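Local coordinates for lectin CEL-I, N-acetyl-D-galactosamine-specific C-type (Cucumaria echinata, PDB 4WQQ), which binds N-acetylgalactosamine and galactose in a calcium-dependent manner in its natural form and, in this engineered variant, recognises mannose, at residues Thr21-His29 against Gln71-Lys79; Asn107-Phe115 against Asn124-Ala132. The protein carries 3 engineered substitutions. One frame throughout, in Å; residues are numbered along the deposited sequence.

Interaction 1. Residues Thr21-His29 against Gln71-Lys79; sequences TLTTWENAH and QLWIGLYDK. With CA (calcium ion), chain E.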
loop_
_atom_site.group_PDB
_atom_site.type_symbol
_atom_site.label_atom_id
_atom_site.label_comp_id
_atom_site.label_asym_id
_atom_site.label_seq_id
_atom_site.Cartn_x
_atom_site.Cartn_y
_atom_site.Cartn_z
ATOM N N THR A 21 -20.055 4.940 -10.411
ATOM C CA THR A 21 -20.212 6.128 -11.246
ATOM C C THR A 21 -20.121 5.699 -12.653
ATOM O O THR A 21 -19.137 5.036 -13.090
ATOM C CB THR A 21 -19.089 7.164 -10.915
ATOM O OG1 THR A 21 -19.268 7.661 -9.569
ATOM C CG2 THR A 21 -19.091 8.356 -11.869
ATOM N N LEU A 22 -21.150 6.034 -13.406
ATOM C CA LEU A 22 -21.148 5.745 -14.804
ATOM C C LEU A 22 -20.178 6.665 -15.566
ATOM O O LEU A 22 -20.221 7.919 -15.435
ATOM C CB LEU A 22 -22.582 5.958 -15.348
ATOM C CG LEU A 22 -23.583 4.881 -15.736
ATOM C CD1 LEU A 22 -24.505 5.496 -16.809
ATOM C CD2 LEU A 22 -23.001 3.634 -16.329
ATOM N N THR A 23 -19.298 6.091 -16.396
ATOM C CA THR A 23 -18.359 6.861 -17.162
ATOM C C THR A 23 -17.873 6.022 -18.396
ATOM O O THR A 23 -18.208 4.861 -18.567
ATOM C CB THR A 23 -17.169 7.444 -16.277
ATOM O OG1 THR A 23 -16.520 8.492 -16.988
ATOM C CG2 THR A 23 -16.127 6.352 -15.919
ATOM N N THR A 24 -17.093 6.662 -19.245
ATOM C CA THR A 24 -16.462 6.032 -20.375
ATOM C C THR A 24 -15.264 5.181 -19.914
ATOM O O THR A 24 -14.730 5.397 -18.845
ATOM C CB THR A 24 -15.965 7.046 -21.382
ATOM O OG1 THR A 24 -15.017 7.931 -20.739
ATOM C CG2 THR A 24 -17.115 7.880 -21.949
ATOM N N TRP A 25 -14.856 4.253 -20.742
ATOM C CA TRP A 25 -13.712 3.427 -20.428
ATOM C C TRP A 25 -12.457 4.310 -20.264
ATOM O O TRP A 25 -11.698 4.119 -19.324
ATOM C CB TRP A 25 -13.456 2.375 -21.473
ATOM C CG TRP A 25 -12.357 1.400 -21.152
ATOM C CD1 TRP A 25 -12.480 0.187 -20.557
ATOM C CD2 TRP A 25 -10.965 1.549 -21.442
ATOM N NE1 TRP A 25 -11.262 -0.407 -20.439
ATOM C CE2 TRP A 25 -10.315 0.401 -20.995
ATOM C CE3 TRP A 25 -10.201 2.539 -22.059
ATOM C CZ2 TRP A 25 -8.926 0.215 -21.157
ATOM C CZ3 TRP A 25 -8.843 2.328 -22.234
ATOM C CH2 TRP A 25 -8.230 1.184 -21.807
ATOM N N GLU A 26 -12.290 5.252 -21.182
ATOM C CA GLU A 26 -11.114 6.136 -21.166
ATOM C C GLU A 26 -11.089 6.920 -19.876
ATOM O O GLU A 26 -10.040 7.020 -19.221
ATOM C CB GLU A 26 -11.181 7.079 -22.366
ATOM C CG GLU A 26 -9.859 7.191 -23.079
ATOM C CD GLU A 26 -9.100 8.418 -22.689
ATOM O OE1 GLU A 26 -8.962 9.324 -23.568
ATOM O OE2 GLU A 26 -8.644 8.468 -21.509
ATOM N N ASN A 27 -12.216 7.457 -19.433
ATOM C CA ASN A 27 -12.185 8.225 -18.218
ATOM C C ASN A 27 -12.053 7.335 -16.976
ATOM O O ASN A 27 -11.375 7.679 -16.055
ATOM C CB ASN A 27 -13.406 9.094 -18.081
ATOM C CG ASN A 27 -13.360 9.927 -16.830
ATOM O OD1 ASN A 27 -12.451 10.776 -16.658
ATOM N ND2 ASN A 27 -14.272 9.697 -15.954
ATOM N N ALA A 28 -12.668 6.130 -17.004
ATOM C CA ALA A 28 -12.443 5.178 -15.919
ATOM C C ALA A 28 -10.916 4.825 -15.779
ATOM O O ALA A 28 -10.398 4.703 -14.678
ATOM C CB ALA A 28 -13.296 3.965 -16.137
ATOM N N HIS A 29 -10.252 4.591 -16.895
ATOM C CA HIS A 29 -8.861 4.250 -16.940
ATOM C C HIS A 29 -8.057 5.372 -16.280
ATOM O O HIS A 29 -7.236 5.126 -15.381
ATOM C CB HIS A 29 -8.444 4.032 -18.383
ATOM C CG HIS A 29 -7.025 3.601 -18.534
ATOM N ND1 HIS A 29 -6.368 3.636 -19.727
ATOM C CD2 HIS A 29 -6.195 2.981 -17.667
ATOM C CE1 HIS A 29 -5.131 3.173 -19.559
ATOM N NE2 HIS A 29 -4.998 2.781 -18.312
ATOM N N GLN A 71 -23.027 -2.570 -16.737
ATOM C CA GLN A 71 -21.781 -3.227 -16.911
ATOM C C GLN A 71 -20.717 -2.570 -16.043
ATOM O O GLN A 71 -20.927 -1.506 -15.441
ATOM C CB GLN A 71 -21.358 -3.205 -18.414
ATOM C CG GLN A 71 -22.239 -4.046 -19.362
ATOM C CD GLN A 71 -23.535 -3.370 -19.710
ATOM O OE1 GLN A 71 -23.587 -2.180 -20.100
ATOM N NE2 GLN A 71 -24.628 -4.110 -19.583
ATOM N N LEU A 72 -19.581 -3.250 -15.997
ATOM C CA LEU A 72 -18.406 -2.879 -15.210
ATOM C C LEU A 72 -17.177 -2.868 -16.099
ATOM O O LEU A 72 -16.697 -3.909 -16.549
ATOM C CB LEU A 72 -18.221 -3.831 -14.046
ATOM C CG LEU A 72 -17.031 -3.550 -13.080
ATOM C CD1 LEU A 72 -17.329 -2.432 -12.115
ATOM C CD2 LEU A 72 -16.589 -4.753 -12.321
ATOM N N TRP A 73 -16.602 -1.686 -16.340
ATOM C CA TRP A 73 -15.277 -1.648 -17.018
ATOM C C TRP A 73 -14.189 -2.387 -16.315
ATOM O O TRP A 73 -14.020 -2.265 -15.078
ATOM C CB TRP A 73 -14.799 -0.216 -17.180
ATOM C CG TRP A 73 -15.671 0.671 -18.080
ATOM C CD1 TRP A 73 -16.165 1.880 -17.765
ATOM C CD2 TRP A 73 -16.038 0.442 -19.458
ATOM N NE1 TRP A 73 -16.857 2.414 -18.810
ATOM C CE2 TRP A 73 -16.810 1.568 -19.865
ATOM C CE3 TRP A 73 -15.808 -0.610 -20.390
ATOM C CZ2 TRP A 73 -17.354 1.682 -21.179
ATOM C CZ3 TRP A 73 -16.335 -0.500 -21.662
ATOM C CH2 TRP A 73 -17.125 0.674 -22.043
ATOM N N ILE A 74 -13.430 -3.111 -17.115
ATOM C CA ILE A 74 -12.174 -3.721 -16.700
ATOM C C ILE A 74 -11.060 -3.254 -17.615
ATOM O O ILE A 74 -11.304 -2.679 -18.707
ATOM C CB ILE A 74 -12.271 -5.275 -16.608
ATOM C CG1 ILE A 74 -12.537 -5.849 -18.021
ATOM C CG2 ILE A 74 -13.389 -5.655 -15.667
ATOM C CD1 ILE A 74 -12.776 -7.362 -18.107
ATOM N N GLY A 75 -9.819 -3.558 -17.249
ATOM C CA GLY A 75 -8.680 -3.017 -17.957
ATOM C C GLY A 75 -8.289 -3.679 -19.272
ATOM O O GLY A 75 -7.151 -3.597 -19.669
ATOM N N LEU A 76 -9.261 -4.227 -19.979
ATOM C CA LEU A 76 -9.007 -5.069 -21.162
ATOM C C LEU A 76 -9.365 -4.280 -22.399
ATOM O O LEU A 76 -10.438 -3.669 -22.473
ATOM C CB LEU A 76 -9.867 -6.358 -21.108
ATOM C CG LEU A 76 -9.520 -7.500 -22.069
ATOM C CD1 LEU A 76 -8.270 -8.192 -21.663
ATOM C CD2 LEU A 76 -10.648 -8.491 -22.143
ATOM N N TYR A 77 -8.424 -4.223 -23.346
ATOM C CA TYR A 77 -8.736 -3.484 -24.579
ATOM C C TYR A 77 -7.951 -3.964 -25.782
ATOM O O TYR A 77 -6.845 -4.551 -25.642
ATOM C CB TYR A 77 -8.548 -1.974 -24.316
ATOM C CG TYR A 77 -7.131 -1.382 -24.217
ATOM C CD1 TYR A 77 -6.135 -1.915 -23.442
ATOM C CD2 TYR A 77 -6.829 -0.201 -24.913
ATOM C CE1 TYR A 77 -4.853 -1.338 -23.379
ATOM C CE2 TYR A 77 -5.570 0.399 -24.820
ATOM C CZ TYR A 77 -4.595 -0.170 -24.054
ATOM O OH TYR A 77 -3.374 0.390 -23.985
ATOM N N ASP A 78 -8.486 -3.687 -26.997
ATOM C CA ASP A 78 -7.768 -4.070 -28.220
ATOM C C ASP A 78 -7.622 -2.929 -29.235
ATOM O O ASP A 78 -7.674 -3.136 -30.454
ATOM C CB ASP A 78 -8.425 -5.296 -28.855
ATOM C CG ASP A 78 -9.765 -4.984 -29.578
ATOM O OD1 ASP A 78 -10.496 -4.082 -29.193
ATOM O OD2 ASP A 78 -10.117 -5.687 -30.520
ATOM N N LYS A 79 -7.469 -1.715 -28.711
ATOM C CA LYS A 79 -7.178 -0.531 -29.468
ATOM C C LYS A 79 -5.956 -0.697 -30.372
ATOM O O LYS A 79 -5.996 -0.300 -31.509
ATOM C CB LYS A 79 -6.920 0.671 -28.539
ATOM C CG LYS A 79 -6.608 1.933 -29.282
ATOM C CD LYS A 79 -6.388 3.167 -28.414
ATOM C CE LYS A 79 -5.742 4.230 -29.310
ATOM N NZ LYS A 79 -5.998 5.574 -28.778
HETATM CA CA CA E . -12.176 -4.450 -31.049
HETATM O O HOH W 1 -13.293 -6.401 -30.364
#

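Interaction 2. Residues Asn107-Phe115 against Asn124-Ala132; sequences NNAEDYGQF and NDNSAAAQA. With CA (calcium ion), chain F; CA (calcium ion), chain E; CA (calcium ion), chain G; MAN (alpha-D-mannopyranose), chain H.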
loop_
_atom_site.group_PDB
_atom_site.type_symbol
_atom_site.label_atom_id
_atom_site.label_comp_id
_atom_site.label_asym_id
_atom_site.label_seq_id
_atom_site.Cartn_x
_atom_site.Cartn_y
_atom_site.Cartn_z
ATOM N N ASN A 107 -20.367 -3.468 -34.910
ATOM C CA ASN A 107 -20.222 -2.293 -35.772
ATOM C C ASN A 107 -18.805 -1.848 -36.019
ATOM O O ASN A 107 -18.576 -0.666 -36.252
ATOM C CB ASN A 107 -21.007 -1.143 -35.202
ATOM C CG ASN A 107 -22.483 -1.330 -35.434
ATOM O OD1 ASN A 107 -22.876 -2.209 -36.218
ATOM N ND2 ASN A 107 -23.303 -0.553 -34.750
ATOM N N ASN A 108 -17.857 -2.797 -35.989
ATOM C CA ASN A 108 -16.465 -2.521 -36.162
ATOM C C ASN A 108 -15.860 -1.504 -35.229
ATOM O O ASN A 108 -14.891 -0.881 -35.600
ATOM C CB ASN A 108 -16.139 -2.041 -37.593
ATOM C CG ASN A 108 -16.348 -3.103 -38.610
ATOM O OD1 ASN A 108 -15.410 -3.755 -39.041
ATOM N ND2 ASN A 108 -17.577 -3.300 -38.997
ATOM N N ALA A 109 -16.395 -1.361 -34.011
ATOM C CA ALA A 109 -16.075 -0.263 -33.126
ATOM C C ALA A 109 -16.245 -0.597 -31.665
ATOM O O ALA A 109 -16.930 0.109 -30.958
ATOM C CB ALA A 109 -16.971 0.928 -33.448
ATOM N N GLU A 110 -15.708 -1.723 -31.239
ATOM C CA GLU A 110 -15.756 -2.080 -29.843
ATOM C C GLU A 110 -14.399 -2.571 -29.438
ATOM O O GLU A 110 -13.994 -3.725 -29.745
ATOM C CB GLU A 110 -16.860 -3.107 -29.546
ATOM C CG GLU A 110 -18.279 -2.607 -29.775
ATOM C CD GLU A 110 -19.320 -3.550 -29.194
ATOM O OE1 GLU A 110 -19.132 -4.798 -29.351
ATOM O OE2 GLU A 110 -20.347 -3.078 -28.617
ATOM N N ASP A 111 -13.711 -1.728 -28.670
ATOM C CA ASP A 111 -12.380 -2.034 -28.250
ATOM C C ASP A 111 -12.160 -2.175 -26.713
ATOM O O ASP A 111 -11.044 -2.273 -26.264
ATOM C CB ASP A 111 -11.381 -1.038 -28.853
ATOM C CG ASP A 111 -11.223 -1.155 -30.413
ATOM O OD1 ASP A 111 -11.794 -2.086 -31.089
ATOM O OD2 ASP A 111 -10.492 -0.288 -30.957
ATOM N N TYR A 112 -13.214 -2.155 -25.923
ATOM C CA TYR A 112 -13.104 -1.928 -24.469
ATOM C C TYR A 112 -13.877 -2.980 -23.710
ATOM O O TYR A 112 -15.089 -3.144 -23.907
ATOM C CB TYR A 112 -13.503 -0.463 -24.079
ATOM C CG TYR A 112 -12.698 0.478 -24.875
ATOM C CD1 TYR A 112 -11.341 0.670 -24.570
ATOM C CD2 TYR A 112 -13.215 1.026 -26.064
ATOM C CE1 TYR A 112 -10.535 1.442 -25.365
ATOM C CE2 TYR A 112 -12.393 1.808 -26.869
ATOM C CZ TYR A 112 -11.079 2.030 -26.507
ATOM O OH TYR A 112 -10.272 2.814 -27.350
ATOM N N GLY A 113 -13.186 -3.697 -22.838
ATOM C CA GLY A 113 -13.764 -4.812 -22.102
ATOM C C GLY A 113 -14.531 -4.444 -20.834
ATOM O O GLY A 113 -14.230 -3.445 -20.196
ATOM N N GLN A 114 -15.582 -5.206 -20.512
ATOM C CA GLN A 114 -16.416 -4.945 -19.368
ATOM C C GLN A 114 -17.089 -6.267 -18.915
ATOM O O GLN A 114 -17.338 -7.146 -19.742
ATOM C CB GLN A 114 -17.505 -3.874 -19.699
ATOM C CG GLN A 114 -18.425 -4.274 -20.847
ATOM C CD GLN A 114 -19.445 -3.246 -21.308
ATOM O OE1 GLN A 114 -20.316 -3.638 -22.047
ATOM N NE2 GLN A 114 -19.319 -1.961 -20.965
ATOM N N PHE A 115 -17.378 -6.387 -17.634
ATOM C CA PHE A 115 -18.328 -7.431 -17.158
ATOM C C PHE A 115 -19.771 -7.051 -17.497
ATOM O O PHE A 115 -20.216 -5.905 -17.314
ATOM C CB PHE A 115 -18.291 -7.544 -15.620
ATOM C CG PHE A 115 -17.047 -8.161 -15.015
ATOM C CD1 PHE A 115 -15.899 -8.444 -15.719
ATOM C CD2 PHE A 115 -17.059 -8.447 -13.667
ATOM C CE1 PHE A 115 -14.797 -8.974 -15.098
ATOM C CE2 PHE A 115 -15.985 -9.044 -13.051
ATOM C CZ PHE A 115 -14.851 -9.299 -13.746
ATOM N N ASN A 124 -17.941 -8.637 -22.137
ATOM C CA ASN A 124 -18.318 -8.087 -23.406
ATOM C C ASN A 124 -17.297 -6.988 -23.797
ATOM O O ASN A 124 -16.720 -6.325 -22.920
ATOM C CB ASN A 124 -19.667 -7.456 -23.264
ATOM C CG ASN A 124 -20.127 -6.795 -24.525
ATOM O OD1 ASN A 124 -20.010 -7.326 -25.623
ATOM N ND2 ASN A 124 -20.627 -5.572 -24.371
ATOM N N ASP A 125 -17.069 -6.832 -25.097
ATOM C CA ASP A 125 -16.424 -5.669 -25.649
ATOM C C ASP A 125 -17.463 -4.599 -25.991
ATOM O O ASP A 125 -18.558 -4.889 -26.527
ATOM C CB ASP A 125 -15.501 -6.009 -26.828
ATOM C CG ASP A 125 -16.250 -6.660 -28.021
ATOM O OD1 ASP A 125 -17.379 -7.207 -27.883
ATOM O OD2 ASP A 125 -15.653 -6.675 -29.087
ATOM N N ASN A 126 -17.091 -3.352 -25.722
ATOM C CA ASN A 126 -18.003 -2.270 -26.001
ATOM C C ASN A 126 -17.199 -1.066 -26.552
ATOM O O ASN A 126 -15.958 -1.096 -26.659
ATOM C CB ASN A 126 -18.841 -1.960 -24.748
ATOM C CG ASN A 126 -20.278 -1.512 -25.074
ATOM O OD1 ASN A 126 -20.524 -0.801 -26.064
ATOM N ND2 ASN A 126 -21.250 -1.897 -24.224
ATOM N N SER A 127 -17.914 -0.015 -26.880
ATOM C CA SER A 127 -17.318 1.076 -27.614
ATOM C C SER A 127 -16.741 2.179 -26.737
ATOM O O SER A 127 -16.965 2.224 -25.560
ATOM C CB SER A 127 -18.391 1.683 -28.495
ATOM O OG SER A 127 -19.249 2.467 -27.665
ATOM N N ALA A 128 -16.108 3.150 -27.377
ATOM C CA ALA A 128 -15.555 4.282 -26.627
ATOM C C ALA A 128 -16.551 5.270 -26.157
ATOM O O ALA A 128 -16.231 6.159 -25.336
ATOM C CB ALA A 128 -14.491 4.954 -27.535
ATOM N N ALA A 129 -17.755 5.192 -26.670
ATOM C CA ALA A 129 -18.832 6.062 -26.226
ATOM C C ALA A 129 -19.724 5.430 -25.183
ATOM O O ALA A 129 -20.464 6.108 -24.559
ATOM C CB ALA A 129 -19.669 6.493 -27.420
ATOM N N ALA A 130 -19.669 4.103 -25.022
ATOM C CA ALA A 130 -20.424 3.415 -24.006
ATOM C C ALA A 130 -20.009 3.864 -22.618
ATOM O O ALA A 130 -18.918 4.426 -22.411
ATOM C CB ALA A 130 -20.200 1.922 -24.183
ATOM N N GLN A 131 -20.920 3.699 -21.682
ATOM C CA GLN A 131 -20.618 4.039 -20.314
ATOM C C GLN A 131 -20.933 2.847 -19.408
ATOM O O GLN A 131 -21.790 2.043 -19.723
ATOM C CB GLN A 131 -21.377 5.300 -19.866
ATOM C CG GLN A 131 -21.010 6.508 -20.735
ATOM C CD GLN A 131 -21.084 7.881 -20.106
ATOM O OE1 GLN A 131 -20.990 8.899 -20.823
ATOM N NE2 GLN A 131 -21.252 7.959 -18.833
ATOM N N ALA A 132 -20.220 2.768 -18.277
ATOM C CA ALA A 132 -20.283 1.699 -17.342
ATOM C C ALA A 132 -19.702 2.156 -16.032
ATOM O O ALA A 132 -19.062 3.204 -15.991
ATOM C CB ALA A 132 -19.561 0.435 -17.819
HETATM CA CA CA F . -19.609 -6.666 -27.880
HETATM CA CA CA E . -12.176 -4.450 -31.049
HETATM CA CA CA G . -10.685 -1.448 -33.137
HETATM C C1 MAN H . -25.386 -6.064 -27.620
HETATM C C2 MAN H . -24.323 -7.039 -28.033
HETATM C C3 MAN H . -22.952 -6.688 -27.475
HETATM C C4 MAN H . -22.698 -5.206 -27.696
HETATM C C5 MAN H . -23.786 -4.433 -26.917
HETATM C C6 MAN H . -23.682 -2.927 -26.909
HETATM O O1 MAN H . -25.625 -6.404 -26.281
HETATM O O2 MAN H . -24.281 -6.900 -29.428
HETATM O O3 MAN H . -21.998 -7.456 -28.202
HETATM O O4 MAN H . -21.390 -4.951 -27.220
HETATM O O5 MAN H . -25.020 -4.679 -27.693
HETATM O O6 MAN H . -23.548 -2.706 -28.299
HETATM O O HOH W 2 -12.926 -1.973 -34.009
HETATM O O HOH W 3 -16.011 3.325 -30.607
HETATM O O HOH W 4 -21.675 -0.332 -21.295
HETATM O O HOH W 1 -13.293 -6.401 -30.364
HETATM O O HOH W 5 -8.463 -1.883 -32.797
#

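Interaction 1. Residues Thr21-His29 against Gln71-Lys79
W25 and W73 form an offset edge-to-face pair, planes 88° apart: the W25 five-membered ring turns its edge toward the face of the W73 six-membered ring, with W25 CD1 3.4 Å from W73 CE3. W25 CB adds a CH-pi contact, 3.7 Å from the centroid of that six-membered ring. At the W73 edge, NE1 donates to T23 O (2.8 Å), in the ring plane though above the carbonyl plane. A28, with only a methyl group, lets the helix come close, its CB 3.9 Å from W73 CD1. H29 CB of the same helix lies over one face of W25, offset toward the rim; at the W25 edge, near the ring plane, I74 O accepts from NE1 (2.9 Å). The far end of W25 stacks, offset and at a shallow angle, on one face of Y77, W25 CH2 being 3.7 Å from Y77 CD2. W25 reaches both rings because its CG stands anti to the backbone N (chi1 -175°). Tryptophan suits both places, pairing apolar surface with one N-H for a buried carbonyl. The aromatic cluster, joined by Y112, fastens helix 25-34 to strand 71-77 in the core of the C-type lectin fold, near calcium-binding D78.

Interaction 2. Residues Asn107-Phe115 against Asn124-Ala132
The amides of N124 and N126 converge on Q114 OE1 from the same face of its plane. N124 runs alongside Q114, their amide planes 47° apart, and N124 ND2 donates to Q114 OE1 over 3.0 Å. N126 comes in more steeply, its plane at 78°. The bond from N126 ND2 to Q114 OE1 is 2.9 Å long and nearly straight. The bond to Q114 helps fix the rotation of the N124 amide, which turns OD1 to a calcium ion (2.4 Å) and gives its other N-H to mannose O4. Asparagine suits the site by offering acceptor and donor at once. E110, extended beyond CG, reaches across to the same calcium: its OE1 binds at 2.4 Å and is also hydrogen-bonded to H106, probably the third engineered residue, while OE2 accepts from mannose O6 (3.2 Å). D125 adds OD1 and its backbone O, its OD2 being held by N105; the engineered E102 and N104 complete the protein ligands. On the backbone, Y112 and Q114 form antiparallel hydrogen-bonded pairs with N126 and N124, and D111 and Y112 facing N126 make a classic beta bulge. Strands 112-116 and 123-126 thus form a hairpin beside strand 71-77, where Q114 rests on W73, while F115 packs against helix 52-65 and A132 begins strand 132-140.

In the fold
From the N terminus, strand 14-23 runs into helix 25-34, and interaction 1 joins both to strand 71-77, closing a long excursion that includes strand 42-46 and helix 52-65. The chain then passes strand 86-87 and the long loop carrying E102 and N104 before interaction 2 closes a short hairpin. The two contacts follow in series, neither nested nor crossed. They meet in one sheet, where strands 71-77 and 112-116 are neighbours, probably hydrogen-bonded from L76 O to G113 N and from L72 O to F115 N. A shared calcium ion, bound by D78, E110 and D111, and a backbone bond between T23 and A132 join them further.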